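Local coordinates for protein leucine aminopeptidase A1, chloroplastic (Solanum lycopersicum, PDB 5D8N) that removes N-terminal amino acids, preferably leucine, from peptides as a magnesium-dependent homohexameric aminopeptidase of family M17, regulates wound signalling and also has protein-folding chaperone activity, at residues L333-A338 with S520-W525; G165-S170 with H208-V213; C283-T286 with R291-K294. The protein carries 1 engineered substitution. All coordinates share one frame; numbering follows the deposited sequence.

Contact 2 comes first along the chain, contact 3 next and contact 1 last, each closed before the next opens. Contacts 1 and 2 are neighbours, centres about 12 Å apart: A338 and K337 of helix 327-342 and S520 of helix 519-527 touch H208, V209 and G212 of helix 197-221, which carries half of contact 2. Contact 2 ties the N-terminal region to that helix; contact 1 joins two catalytic-domain helices, and helix 197-221 links the two contacts. Contact 3 lies at the strand ends of the eight-stranded catalytic sheet, about 14 Å from contact 1 and about 25 Å from contact 2 between centres, touching neither; strand 293-305 runs on from it, with helix 327-342 the next modelled helix.

Contact 1 of 3, residues L333-A338 with S520-W525; sequences LGAAKA and STLVEW
V523 on helix 519-527 carries much of this packing against A335 and A338 of helix 327-342. Its CB points at the other helix but stands back, 4.9 Å from CB of A338, and of the two methyls CG2 alone makes the contact across the gap. CG2, anti to the carbonyl carbon and beside the backbone N, lies between the two alanines, which are one turn apart: it is 3.7 Å from CB of A338 and 4.2 Å from CA of A335. CG1, anti to the backbone N (chi1 168°), points past the alanines and stays 4.9 Å from CB of A338. One residue earlier, L522 meets A335 through the root of its side chain, CB to CB at 4.2 Å. The small alanines are consistent with the close approach of the axes, 8.9 Å at a crossing of -52°. No hydrogen bond spans the gap; 137 Å² is buried and every side-chain contact is apolar. L522 continues beyond A335 to touch L297 of strand 293-305 together with I408 and L410 of strand 406-411, so helix 519-527 rests on the catalytic sheet. K300, a binding residue of the first magnesium site, lies about 11 Å from the L522 side chain. Helix 197-221 packs against both helices: Y205 on V523 and V209 on S520, while L215 and L219 cover K337 and L333.

Contact 2 of 3, residues G165-S170 with H208-V213; sequences GVVLGS and HVCAGV
Parallel helix packing at the junction of the two domains of an M17 aminopeptidase is the setting here: the C-terminal part of helix 152-170, from the N-terminal macro-like domain, lies along helix 197-221, the long helix that leads into the catalytic domain, as in other members of the family. V167 and L168 of the first helix grip C210 and V213 of the second. The axes run 10.0 Å apart with only 22° between their directions, so the pairings follow one another along the helices, and 190 Å² is buried without a hydrogen bond between the segments. C210 is central to the contact. Its SG, turned beside its own backbone N (chi1 -69°), lies between V167 and L168, 4.0 Å from CB of V167 and 3.9 Å from CG of L168. Just behind the sulfur, CB of C210 takes the CG1 methyl of V167 at 3.7 Å. I214, one residue past V213, covers V167 and L168 as well, and V213 and V209 turn further round to helix 519-527, so the long helix is held on two flanks. A turn on from C210, the L168 branch lies across the V213 side chain at about a right angle: CD2 of L168 presses on CG1 of V213 at 3.7 Å, and CD1 of L168 is the looser of its methyls at 4.2 Å from the same CG1.

Contact 3 of 3, residues C283-T286 with R291-K294; sequences CFKT and RKTK
Two flat peptide groups flank T286, and the ammonium of K292 meets them directly on one side and through a water on the other. NZ of K292 makes a weak hydrogen bond of 3.2 Å to O of T286, standing well out of that carbonyl's plane, tilted about 43°, which is consistent with the weakness. The water accepts from N of T286 (3.1 Å) and from NZ of K292 (2.9 Å). No ring enters the contact. The main bond runs from NZ of K292 to OG1 of T286 at 2.8 Å. OG1 sits between the backbone N and the carbonyl carbon (chi1 54°), on hand for the same ammonium. K292 is extended until its last torsion, chi4 -71°, turns NZ onto T286. Its shaft crosses that of K285 at about a right angle, with CG of K285 3.9 Å from CE of K292. Strand 347-358 runs between strands 278-284 and 293-305, so the lysine spans the sheet end where their backbones do not pair. OG1 of T288 is hydrogen-bonded to OG1 of T286. Round NZ stand four partners, OG1 and O of T286, the water and E290 in a salt bridge, consistent with a charged lysine clasping the turn.

Contact 1 of 3, residues L333-A338 with S520-W525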
loop_
_atom_site.group_PDB
_atom_site.type_symbol
_atom_site.label_atom_id
_atom_site.label_comp_id
_atom_site.label_asym_id
_atom_site.label_seq_id
_atom_site.Cartn_x
_atom_site.Cartn_y
_atom_site.Cartn_z
ATOM N N LEU A 333 -12.314 20.211 30.611
ATOM C CA LEU A 333 -13.624 20.748 31.018
ATOM C C LEU A 333 -14.281 19.904 32.105
ATOM O O LEU A 333 -14.891 20.427 33.031
ATOM C CB LEU A 333 -14.536 20.869 29.809
ATOM C CG LEU A 333 -14.041 21.914 28.799
ATOM C CD1 LEU A 333 -14.962 21.931 27.603
ATOM C CD2 LEU A 333 -13.978 23.321 29.357
ATOM N N GLY A 334 -14.072 18.593 32.031
ATOM C CA GLY A 334 -14.489 17.691 33.100
ATOM C C GLY A 334 -13.852 18.015 34.434
ATOM O O GLY A 334 -14.517 18.065 35.467
ATOM N N ALA A 335 -12.580 18.369 34.396
ATOM C CA ALA A 335 -11.903 18.771 35.613
ATOM C C ALA A 335 -12.521 20.049 36.182
ATOM O O ALA A 335 -12.634 20.193 37.399
ATOM C CB ALA A 335 -10.409 18.950 35.365
ATOM N N ALA A 336 -12.878 20.988 35.311
ATOM C CA ALA A 336 -13.468 22.243 35.752
ATOM C C ALA A 336 -14.793 21.996 36.448
ATOM O O ALA A 336 -15.086 22.610 37.462
ATOM C CB ALA A 336 -13.682 23.192 34.588
ATOM N N LYS A 337 -15.608 21.150 35.833
ATOM C CA LYS A 337 -16.872 20.743 36.399
ATOM C C LYS A 337 -16.722 20.142 37.795
ATOM O O LYS A 337 -17.435 20.510 38.733
ATOM C CB LYS A 337 -17.561 19.790 35.426
ATOM C CG LYS A 337 -18.819 19.116 35.947
ATOM C CD LYS A 337 -19.969 20.077 36.031
ATOM C CE LYS A 337 -21.253 19.331 36.373
ATOM N NZ LYS A 337 -22.292 20.338 36.772
ATOM N N ALA A 338 -15.757 19.246 37.955
ATOM C CA ALA A 338 -15.472 18.692 39.262
ATOM C C ALA A 338 -15.039 19.780 40.261
ATOM O O ALA A 338 -15.539 19.847 41.386
ATOM C CB ALA A 338 -14.425 17.590 39.158
ATOM N N SER A 520 -10.041 12.511 36.553
ATOM C CA SER A 520 -9.746 12.181 37.947
ATOM C C SER A 520 -8.312 12.504 38.310
ATOM O O SER A 520 -8.028 12.951 39.422
ATOM C CB SER A 520 -10.093 10.718 38.270
ATOM O OG SER A 520 -9.367 9.850 37.395
ATOM N N THR A 521 -7.382 12.213 37.409
ATOM C CA THR A 521 -5.979 12.503 37.667
ATOM C C THR A 521 -5.730 14.019 37.793
ATOM O O THR A 521 -5.016 14.483 38.701
ATOM C CB THR A 521 -5.066 11.878 36.595
ATOM O OG1 THR A 521 -5.225 10.453 36.597
ATOM C CG2 THR A 521 -3.612 12.205 36.830
ATOM N N LEU A 522 -6.322 14.798 36.894
ATOM C CA LEU A 522 -6.156 16.235 36.970
ATOM C C LEU A 522 -6.704 16.820 38.275
ATOM O O LEU A 522 -6.112 17.728 38.869
ATOM C CB LEU A 522 -6.802 16.930 35.777
ATOM C CG LEU A 522 -6.178 16.614 34.406
ATOM C CD1 LEU A 522 -6.936 17.330 33.303
ATOM C CD2 LEU A 522 -4.692 16.891 34.336
ATOM N N VAL A 523 -7.871 16.345 38.679
ATOM C CA VAL A 523 -8.459 16.794 39.928
ATOM C C VAL A 523 -7.515 16.474 41.087
ATOM O O VAL A 523 -7.283 17.339 41.955
ATOM C CB VAL A 523 -9.857 16.199 40.171
ATOM C CG1 VAL A 523 -10.320 16.452 41.607
ATOM C CG2 VAL A 523 -10.838 16.782 39.170
ATOM N N GLU A 524 -7.037 15.232 41.142
ATOM C CA GLU A 524 -6.107 14.860 42.210
ATOM C C GLU A 524 -4.889 15.759 42.173
ATOM O O GLU A 524 -4.366 16.150 43.213
ATOM C CB GLU A 524 -5.666 13.402 42.124
ATOM C CG GLU A 524 -6.740 12.412 42.565
ATOM C CD GLU A 524 -7.076 12.484 44.058
ATOM O OE1 GLU A 524 -6.201 12.879 44.863
ATOM O OE2 GLU A 524 -8.176 12.011 44.419
ATOM N N TRP A 525 -4.373 16.036 40.982
ATOM C CA TRP A 525 -3.170 16.845 40.885
ATOM C C TRP A 525 -3.412 18.260 41.417
ATOM O O TRP A 525 -2.582 18.834 42.112
ATOM C CB TRP A 525 -2.695 16.915 39.429
ATOM C CG TRP A 525 -1.501 17.805 39.226
ATOM C CD1 TRP A 525 -0.220 17.560 39.632
ATOM C CD2 TRP A 525 -1.495 19.104 38.640
ATOM N NE1 TRP A 525 0.611 18.553 39.178
ATOM C CE2 TRP A 525 -0.154 19.542 38.624
ATOM C CE3 TRP A 525 -2.463 19.872 37.983
ATOM C CZ2 TRP A 525 0.236 20.727 38.007
ATOM C CZ3 TRP A 525 -2.084 21.075 37.399
ATOM C CH2 TRP A 525 -0.735 21.471 37.388
#

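Contact 2 of 3, residues G165-S170 with H208-V213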
loop_
_atom_site.group_PDB
_atom_site.type_symbol
_atom_site.label_atom_id
_atom_site.label_comp_id
_atom_site.label_asym_id
_atom_site.label_seq_id
_atom_site.Cartn_x
_atom_site.Cartn_y
_atom_site.Cartn_z
ATOM N N GLY A 165 -17.200 3.512 40.893
ATOM C CA GLY A 165 -17.409 2.403 39.947
ATOM C C GLY A 165 -18.879 2.211 39.600
ATOM O O GLY A 165 -19.240 1.941 38.461
ATOM N N VAL A 166 -19.743 2.351 40.598
ATOM C CA VAL A 166 -21.184 2.192 40.359
ATOM C C VAL A 166 -21.708 3.334 39.459
ATOM O O VAL A 166 -22.496 3.082 38.572
ATOM C CB VAL A 166 -21.969 2.141 41.667
ATOM C CG1 VAL A 166 -23.469 2.164 41.397
ATOM C CG2 VAL A 166 -21.589 0.888 42.438
ATOM N N VAL A 167 -21.313 4.576 39.757
ATOM C CA VAL A 167 -21.834 5.736 39.050
ATOM C C VAL A 167 -21.358 5.703 37.601
ATOM O O VAL A 167 -22.154 5.770 36.679
ATOM C CB VAL A 167 -21.410 7.062 39.731
ATOM C CG1 VAL A 167 -21.798 8.271 38.885
ATOM C CG2 VAL A 167 -22.084 7.216 41.085
ATOM N N LEU A 168 -20.063 5.475 37.408
ATOM C CA LEU A 168 -19.524 5.478 36.067
ATOM C C LEU A 168 -19.971 4.233 35.313
ATOM O O LEU A 168 -20.253 4.304 34.140
ATOM C CB LEU A 168 -17.997 5.514 36.115
ATOM C CG LEU A 168 -17.424 6.778 36.719
ATOM C CD1 LEU A 168 -15.888 6.706 36.628
ATOM C CD2 LEU A 168 -17.966 7.970 35.965
ATOM N N GLY A 169 -20.138 3.114 36.016
ATOM C CA GLY A 169 -20.568 1.881 35.392
ATOM C C GLY A 169 -22.021 1.916 34.975
ATOM O O GLY A 169 -22.383 1.219 34.031
ATOM N N SER A 170 -22.821 2.776 35.604
ATOM C CA SER A 170 -24.240 2.908 35.268
ATOM C C SER A 170 -24.503 3.893 34.151
ATOM O O SER A 170 -25.628 3.963 33.665
ATOM C CB SER A 170 -25.040 3.389 36.487
ATOM O OG SER A 170 -24.943 2.406 37.502
ATOM N N HIS A 208 -18.654 14.255 42.793
ATOM C CA HIS A 208 -18.291 15.470 42.082
ATOM C C HIS A 208 -17.340 15.133 40.931
ATOM O O HIS A 208 -17.478 15.659 39.823
ATOM C CB HIS A 208 -17.615 16.481 43.016
ATOM C CG HIS A 208 -18.501 16.974 44.113
ATOM N ND1 HIS A 208 -19.869 17.056 43.977
ATOM C CD2 HIS A 208 -18.206 17.531 45.314
ATOM C CE1 HIS A 208 -20.386 17.613 45.058
ATOM N NE2 HIS A 208 -19.400 17.873 45.896
ATOM N N VAL A 209 -16.369 14.275 41.212
ATOM C CA VAL A 209 -15.431 13.874 40.187
ATOM C C VAL A 209 -16.185 13.144 39.068
ATOM O O VAL A 209 -15.963 13.428 37.896
ATOM C CB VAL A 209 -14.307 13.011 40.791
ATOM C CG1 VAL A 209 -13.449 12.419 39.687
ATOM C CG2 VAL A 209 -13.445 13.855 41.700
ATOM N N CYS A 210 -17.042 12.179 39.419
ATOM C CA CYS A 210 -17.804 11.431 38.415
ATOM C C CYS A 210 -18.583 12.356 37.496
ATOM O O CYS A 210 -18.707 12.083 36.309
ATOM C CB CYS A 210 -18.757 10.410 39.037
ATOM S SG CYS A 210 -17.921 8.999 39.834
ATOM N N ALA A 211 -19.166 13.424 38.031
ATOM C CA ALA A 211 -19.952 14.300 37.177
ATOM C C ALA A 211 -19.057 14.966 36.134
ATOM O O ALA A 211 -19.468 15.194 34.990
ATOM C CB ALA A 211 -20.716 15.335 38.008
ATOM N N GLY A 212 -17.821 15.257 36.518
ATOM C CA GLY A 212 -16.817 15.691 35.560
ATOM C C GLY A 212 -16.416 14.625 34.552
ATOM O O GLY A 212 -16.297 14.901 33.379
ATOM N N VAL A 213 -16.219 13.393 34.998
ATOM C CA VAL A 213 -15.872 12.303 34.097
ATOM C C VAL A 213 -16.978 12.085 33.055
ATOM O O VAL A 213 -16.722 11.935 31.859
ATOM C CB VAL A 213 -15.625 11.015 34.880
ATOM C CG1 VAL A 213 -15.439 9.839 33.935
ATOM C CG2 VAL A 213 -14.383 11.152 35.762
#

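Contact 3 of 3, residues C283-T286 with R291-K294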
loop_
_atom_site.group_PDB
_atom_site.type_symbol
_atom_site.label_atom_id
_atom_site.label_comp_id
_atom_site.label_asym_id
_atom_site.label_seq_id
_atom_site.Cartn_x
_atom_site.Cartn_y
_atom_site.Cartn_z
ATOM N N CYS A 283 -11.414 30.248 34.469
ATOM C CA CYS A 283 -10.552 30.404 35.636
ATOM C C CYS A 283 -11.296 30.081 36.923
ATOM O O CYS A 283 -12.342 30.678 37.205
ATOM C CB CYS A 283 -10.013 31.827 35.733
ATOM S SG CYS A 283 -8.781 32.001 37.063
ATOM N N PHE A 284 -10.772 29.114 37.666
ATOM C CA PHE A 284 -11.297 28.771 38.970
ATOM C C PHE A 284 -10.463 29.438 40.045
ATOM O O PHE A 284 -9.234 29.311 40.031
ATOM C CB PHE A 284 -11.310 27.256 39.219
ATOM C CG PHE A 284 -11.535 26.899 40.658
ATOM C CD1 PHE A 284 -12.804 26.801 41.156
ATOM C CD2 PHE A 284 -10.460 26.798 41.538
ATOM C CE1 PHE A 284 -13.006 26.590 42.501
ATOM C CE2 PHE A 284 -10.656 26.615 42.896
ATOM C CZ PHE A 284 -11.942 26.514 43.375
ATOM N N LYS A 285 -11.158 29.936 41.069
ATOM C CA LYS A 285 -10.537 30.567 42.238
ATOM C C LYS A 285 -11.621 30.774 43.304
ATOM O O LYS A 285 -12.640 31.375 42.967
ATOM C CB LYS A 285 -10.084 31.945 41.721
ATOM C CG LYS A 285 -9.293 32.866 42.618
ATOM C CD LYS A 285 -8.599 33.958 41.810
ATOM C CE LYS A 285 -9.507 34.843 40.951
ATOM N NZ LYS A 285 -9.394 34.606 39.474
ATOM N N THR A 286 -11.437 30.353 44.558
ATOM C CA THR A 286 -12.335 30.827 45.634
ATOM C C THR A 286 -12.044 32.303 45.968
ATOM O O THR A 286 -10.925 32.774 45.760
ATOM C CB THR A 286 -12.227 30.024 46.939
ATOM O OG1 THR A 286 -10.860 30.003 47.355
ATOM C CG2 THR A 286 -12.726 28.607 46.757
ATOM N N ARG A 291 -2.804 32.943 49.915
ATOM C CA ARG A 291 -1.911 32.677 48.790
ATOM C C ARG A 291 -2.420 31.478 47.985
ATOM O O ARG A 291 -2.733 30.426 48.545
ATOM C CB ARG A 291 -0.462 32.405 49.236
ATOM C CG ARG A 291 0.507 33.545 48.931
ATOM C CD ARG A 291 1.039 33.533 47.506
ATOM N NE ARG A 291 1.932 32.403 47.262
ATOM C CZ ARG A 291 2.045 31.766 46.098
ATOM N NH1 ARG A 291 1.317 32.129 45.047
ATOM N NH2 ARG A 291 2.871 30.736 45.986
ATOM N N LYS A 292 -2.481 31.656 46.668
ATOM C CA LYS A 292 -2.895 30.602 45.759
ATOM C C LYS A 292 -1.777 30.226 44.786
ATOM O O LYS A 292 -1.125 31.088 44.204
ATOM C CB LYS A 292 -4.175 31.018 45.026
ATOM C CG LYS A 292 -5.342 31.277 45.975
ATOM C CD LYS A 292 -6.544 31.816 45.233
ATOM C CE LYS A 292 -7.660 32.297 46.152
ATOM N NZ LYS A 292 -8.380 31.195 46.858
ATOM N N THR A 293 -1.576 28.926 44.600
ATOM C CA THR A 293 -0.705 28.399 43.556
ATOM C C THR A 293 -1.426 28.494 42.213
ATOM O O THR A 293 -2.580 28.098 42.114
ATOM C CB THR A 293 -0.381 26.919 43.846
ATOM O OG1 THR A 293 0.317 26.843 45.089
ATOM C CG2 THR A 293 0.539 26.323 42.784
ATOM N N LYS A 294 -0.768 29.043 41.195
ATOM C CA LYS A 294 -1.381 29.284 39.887
ATOM C C LYS A 294 -1.045 28.170 38.911
ATOM O O LYS A 294 0.128 27.912 38.592
ATOM C CB LYS A 294 -0.938 30.629 39.321
ATOM C CG LYS A 294 -1.449 31.805 40.144
ATOM C CD LYS A 294 -0.966 33.157 39.645
ATOM C CE LYS A 294 -1.629 33.494 38.309
ATOM N NZ LYS A 294 -1.181 34.792 37.722
HETATM O O HOH W 1 -9.007 28.675 45.464
#